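Local atomic coordinates of holo-[acyl-carrier-protein] synthase (Neisseria meningitidis FAM18, PDB entry 5SUV), a protein that belongs to the 4'-phosphopantetheinyl transferase superfamily, carries the name holo-ACP synthase (AcpS), and assembles as a trimer with bound coenzyme A. Residues I3-K14 / E115-K126. Sequence-based numbering, arbitrary orientation.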
loop_
_atom_site.group_PDB
_atom_site.type_symbol
_atom_site.label_atom_id
_atom_site.label_comp_id
_atom_site.label_asym_id
_atom_site.label_seq_id
_atom_site.Cartn_x
_atom_site.Cartn_y
_atom_site.Cartn_z
ATOM N N ILE A 3 -4.231 -6.041 -14.564
ATOM C CA ILE A 3 -4.249 -6.414 -13.162
ATOM C C ILE A 3 -5.415 -7.360 -12.921
ATOM O O ILE A 3 -6.546 -7.089 -13.345
ATOM C CB ILE A 3 -4.320 -5.165 -12.273
ATOM C CG1 ILE A 3 -2.941 -4.505 -12.308
ATOM C CG2 ILE A 3 -4.687 -5.520 -10.858
ATOM C CD1 ILE A 3 -2.891 -3.194 -11.644
ATOM N N TYR A 4 -5.124 -8.500 -12.277
ATOM C CA TYR A 4 -6.169 -9.408 -11.804
ATOM C C TYR A 4 -6.787 -8.915 -10.502
ATOM O O TYR A 4 -8.012 -8.956 -10.325
ATOM C CB TYR A 4 -5.591 -10.816 -11.603
ATOM C CG TYR A 4 -6.625 -11.864 -11.302
ATOM C CD1 TYR A 4 -7.113 -12.046 -10.027
ATOM C CD2 TYR A 4 -7.112 -12.684 -12.315
ATOM C CE1 TYR A 4 -8.076 -12.985 -9.761
ATOM C CE2 TYR A 4 -8.056 -13.629 -12.058
ATOM C CZ TYR A 4 -8.535 -13.783 -10.796
ATOM O OH TYR A 4 -9.483 -14.739 -10.563
ATOM N N GLY A 5 -5.953 -8.447 -9.588
ATOM C CA GLY A 5 -6.432 -7.865 -8.347
ATOM C C GLY A 5 -5.260 -7.323 -7.565
ATOM O O GLY A 5 -4.102 -7.576 -7.891
ATOM N N ILE A 6 -5.590 -6.561 -6.526
ATOM C CA ILE A 6 -4.603 -5.987 -5.628
ATOM C C ILE A 6 -5.038 -6.293 -4.210
ATOM O O ILE A 6 -6.220 -6.552 -3.937
ATOM C CB ILE A 6 -4.451 -4.467 -5.833
ATOM C CG1 ILE A 6 -5.759 -3.771 -5.526
ATOM C CG2 ILE A 6 -4.039 -4.171 -7.267
ATOM C CD1 ILE A 6 -5.647 -2.224 -5.667
ATOM N N GLY A 7 -4.068 -6.305 -3.309
ATOM C CA GLY A 7 -4.341 -6.634 -1.922
ATOM C C GLY A 7 -3.426 -5.898 -0.989
ATOM O O GLY A 7 -2.265 -5.603 -1.303
ATOM N N THR A 8 -3.952 -5.594 0.193
ATOM C CA THR A 8 -3.156 -4.976 1.228
ATOM C C THR A 8 -3.547 -5.574 2.570
ATOM O O THR A 8 -4.649 -6.097 2.746
ATOM C CB THR A 8 -3.346 -3.446 1.234
ATOM O OG1 THR A 8 -2.377 -2.849 2.083
ATOM C CG2 THR A 8 -4.749 -3.088 1.702
ATOM N N ASP A 9 -2.623 -5.485 3.516
ATOM C CA ASP A 9 -2.896 -5.948 4.863
ATOM C C ASP A 9 -1.998 -5.176 5.819
ATOM O O ASP A 9 -0.824 -4.933 5.519
ATOM C CB ASP A 9 -2.655 -7.455 4.970
ATOM C CG ASP A 9 -3.499 -8.114 6.040
ATOM O OD1 ASP A 9 -4.715 -7.834 6.116
ATOM O OD2 ASP A 9 -2.947 -8.931 6.799
ATOM N N ILE A 10 -2.560 -4.778 6.956
ATOM C CA ILE A 10 -1.774 -4.263 8.070
ATOM C C ILE A 10 -1.978 -5.184 9.260
ATOM O O ILE A 10 -3.094 -5.642 9.531
ATOM C CB ILE A 10 -2.127 -2.800 8.416
ATOM C CG1 ILE A 10 -3.622 -2.557 8.257
ATOM C CG2 ILE A 10 -1.300 -1.855 7.544
ATOM C CD1 ILE A 10 -4.061 -1.154 8.649
ATOM N N VAL A 11 -0.881 -5.494 9.935
ATOM C CA VAL A 11 -0.856 -6.475 11.006
ATOM C C VAL A 11 -0.063 -5.888 12.156
ATOM O O VAL A 11 1.064 -5.414 11.962
ATOM C CB VAL A 11 -0.234 -7.812 10.557
ATOM C CG1 VAL A 11 -0.070 -8.750 11.743
ATOM C CG2 VAL A 11 -1.089 -8.455 9.487
ATOM N N SER A 12 -0.634 -5.958 13.350
ATOM C CA SER A 12 0.019 -5.489 14.565
ATOM C C SER A 12 0.832 -6.619 15.180
ATOM O O SER A 12 0.321 -7.730 15.360
ATOM C CB SER A 12 -1.030 -4.994 15.558
ATOM O OG SER A 12 -0.490 -4.954 16.861
ATOM N N LEU A 13 2.102 -6.352 15.477
ATOM C CA LEU A 13 2.889 -7.342 16.209
ATOM C C LEU A 13 2.201 -7.749 17.507
ATOM O O LEU A 13 2.236 -8.922 17.895
ATOM C CB LEU A 13 4.288 -6.803 16.501
ATOM C CG LEU A 13 5.138 -6.374 15.307
ATOM C CD1 LEU A 13 6.463 -5.817 15.782
ATOM C CD2 LEU A 13 5.360 -7.537 14.362
ATOM N N LYS A 14 1.579 -6.794 18.201
ATOM C CA LYS A 14 0.896 -7.123 19.447
ATOM C C LYS A 14 -0.236 -8.112 19.205
ATOM O O LYS A 14 -0.499 -8.982 20.044
ATOM C CB LYS A 14 0.369 -5.851 20.111
ATOM C CG LYS A 14 1.464 -4.916 20.609
ATOM C CD LYS A 14 0.887 -3.609 21.141
ATOM C CE LYS A 14 1.985 -2.630 21.530
ATOM N NZ LYS A 14 2.915 -3.197 22.550
ATOM N N GLU A 115 7.876 0.055 13.932
ATOM C CA GLU A 115 7.358 -0.083 15.296
ATOM C C GLU A 115 6.450 -1.304 15.320
ATOM O O GLU A 115 6.913 -2.409 14.992
ATOM C CB GLU A 115 6.680 1.220 15.728
ATOM C CG GLU A 115 7.554 2.446 15.723
ATOM C CD GLU A 115 6.775 3.676 16.131
ATOM O OE1 GLU A 115 6.078 3.617 17.165
ATOM O OE2 GLU A 115 6.840 4.692 15.406
ATOM N N ASP A 116 5.178 -1.162 15.665
ATOM C CA ASP A 116 4.261 -2.267 15.841
ATOM C C ASP A 116 3.563 -2.679 14.555
ATOM O O ASP A 116 2.868 -3.695 14.558
ATOM C CB ASP A 116 3.193 -1.888 16.872
ATOM C CG ASP A 116 2.292 -3.048 17.229
ATOM O OD1 ASP A 116 2.821 -4.088 17.665
ATOM O OD2 ASP A 116 1.062 -2.921 17.072
ATOM N N THR A 117 3.712 -1.920 13.477
ATOM C CA THR A 117 2.901 -2.103 12.280
ATOM C C THR A 117 3.698 -2.855 11.223
ATOM O O THR A 117 4.795 -2.431 10.843
ATOM C CB THR A 117 2.439 -0.750 11.741
ATOM O OG1 THR A 117 1.639 -0.091 12.729
ATOM C CG2 THR A 117 1.611 -0.914 10.488
ATOM N N VAL A 118 3.142 -3.964 10.744
ATOM C CA VAL A 118 3.665 -4.659 9.580
ATOM C C VAL A 118 2.690 -4.448 8.437
ATOM O O VAL A 118 1.471 -4.527 8.620
ATOM C CB VAL A 118 3.877 -6.162 9.842
ATOM C CG1 VAL A 118 4.399 -6.843 8.586
ATOM C CG2 VAL A 118 4.845 -6.348 10.976
ATOM N N LEU A 119 3.224 -4.157 7.265
ATOM C CA LEU A 119 2.423 -3.818 6.104
ATOM C C LEU A 119 2.813 -4.693 4.920
ATOM O O LEU A 119 4.000 -4.933 4.686
ATOM C CB LEU A 119 2.619 -2.347 5.765
ATOM C CG LEU A 119 2.029 -1.760 4.503
ATOM C CD1 LEU A 119 0.546 -1.967 4.515
ATOM C CD2 LEU A 119 2.387 -0.279 4.472
ATOM N N ALA A 120 1.806 -5.154 4.171
ATOM C CA ALA A 120 2.017 -5.914 2.944
ATOM C C ALA A 120 1.158 -5.343 1.821
ATOM O O ALA A 120 -0.007 -4.989 2.029
ATOM C CB ALA A 120 1.692 -7.414 3.139
ATOM N N PHE A 121 1.746 -5.259 0.630
ATOM C CA PHE A 121 1.050 -4.910 -0.602
ATOM C C PHE A 121 1.309 -6.006 -1.633
ATOM O O PHE A 121 2.437 -6.486 -1.757
ATOM C CB PHE A 121 1.528 -3.583 -1.191
ATOM C CG PHE A 121 0.962 -2.365 -0.529
ATOM C CD1 PHE A 121 1.422 -1.949 0.708
ATOM C CD2 PHE A 121 -0.003 -1.606 -1.170
ATOM C CE1 PHE A 121 0.911 -0.810 1.304
ATOM C CE2 PHE A 121 -0.518 -0.463 -0.579
ATOM C CZ PHE A 121 -0.058 -0.063 0.664
ATOM N N VAL A 122 0.273 -6.375 -2.380
ATOM C CA VAL A 122 0.360 -7.437 -3.372
ATOM C C VAL A 122 -0.398 -7.007 -4.618
ATOM O O VAL A 122 -1.532 -6.510 -4.531
ATOM C CB VAL A 122 -0.222 -8.767 -2.840
ATOM C CG1 VAL A 122 -0.272 -9.813 -3.937
ATOM C CG2 VAL A 122 0.584 -9.284 -1.660
ATOM N N VAL A 123 0.190 -7.282 -5.779
ATOM C CA VAL A 123 -0.488 -7.106 -7.056
ATOM C C VAL A 123 -0.419 -8.403 -7.839
ATOM O O VAL A 123 0.673 -8.900 -8.130
ATOM C CB VAL A 123 0.127 -5.967 -7.877
ATOM C CG1 VAL A 123 -0.628 -5.800 -9.184
ATOM C CG2 VAL A 123 0.124 -4.675 -7.069
ATOM N N ALA A 124 -1.575 -8.909 -8.238
ATOM C CA ALA A 124 -1.671 -10.071 -9.104
ATOM C C ALA A 124 -1.969 -9.612 -10.527
ATOM O O ALA A 124 -2.896 -8.819 -10.747
ATOM C CB ALA A 124 -2.758 -11.004 -8.587
ATOM N N GLU A 125 -1.183 -10.093 -11.485
ATOM C CA GLU A 125 -1.302 -9.696 -12.883
ATOM C C GLU A 125 -1.865 -10.817 -13.741
ATOM O O GLU A 125 -1.608 -11.998 -13.493
ATOM C CB GLU A 125 0.043 -9.310 -13.488
ATOM C CG GLU A 125 0.721 -8.143 -12.867
ATOM C CD GLU A 125 2.115 -8.014 -13.403
ATOM O OE1 GLU A 125 2.249 -7.610 -14.571
ATOM O OE2 GLU A 125 3.061 -8.376 -12.684
ATOM N N LYS A 126 -2.591 -10.394 -14.774
ATOM C CA LYS A 126 -3.204 -11.215 -15.824
ATOM C C LYS A 126 -4.353 -12.060 -15.308
ATOM O O LYS A 126 -5.513 -11.758 -15.589
ATOM C CB LYS A 126 -2.169 -12.104 -16.500
ATOM C CG LYS A 126 -1.156 -11.350 -17.320
ATOM C CD LYS A 126 -0.269 -12.326 -18.065
ATOM C CE LYS A 126 0.246 -11.785 -19.381
ATOM N NZ LYS A 126 1.063 -12.826 -20.070
#
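Asp116 grips the start of helix 13-23 with its backbone and both carboxylate oxygens. Its O accepts from Leu13 N at 2.9 Å, OD2 takes the hydroxyl of Ser12 on its syn side, with OG 2.6 Å from OD2, and OD1 offers its syn lone pair to Lys14 N. The carboxylate can span these donors because CG stands anti to the backbone N (chi1 -173°). Ser12, the N-cap of the helix, also bonds through OG to Arg15 N.

From Thr117 onward the two chains run antiparallel, their axes 164° apart. Val118 exchanges two backbone bonds with Val11, while its CG2 meets Leu13 CD2 at 3.6 Å, the two side chains at about a right angle. On the other face of the sheet, Leu119 CD1 tucks against Ile10 CG2 at 3.5 Å. Ala120 O is shared by Asp9 N and the hydroxyl of Thr8. That same OG1 lies 3.8 Å above the plane of the Phe121 ring, over its centre. Val122 pairs with Gly7, and Val123 lays CG2 alongside Ile6 CG2. At Ala124 a classic beta bulge shifts the register: Tyr4 N (2.7 Å) and Gly5 N both bond to Ala124 O, approaching from the same face of its plane.

Strand 117-125 is the middle of the chain's three-stranded sheet, with strand 106-114 on its other edge. Val11, Leu13 and Val122 pack on helix 46-63, and Asp9 belongs to a coenzyme A pocket. The opposite face, with Leu119 and Phe121, meets its counterparts in both neighbouring subunits at the trimer core.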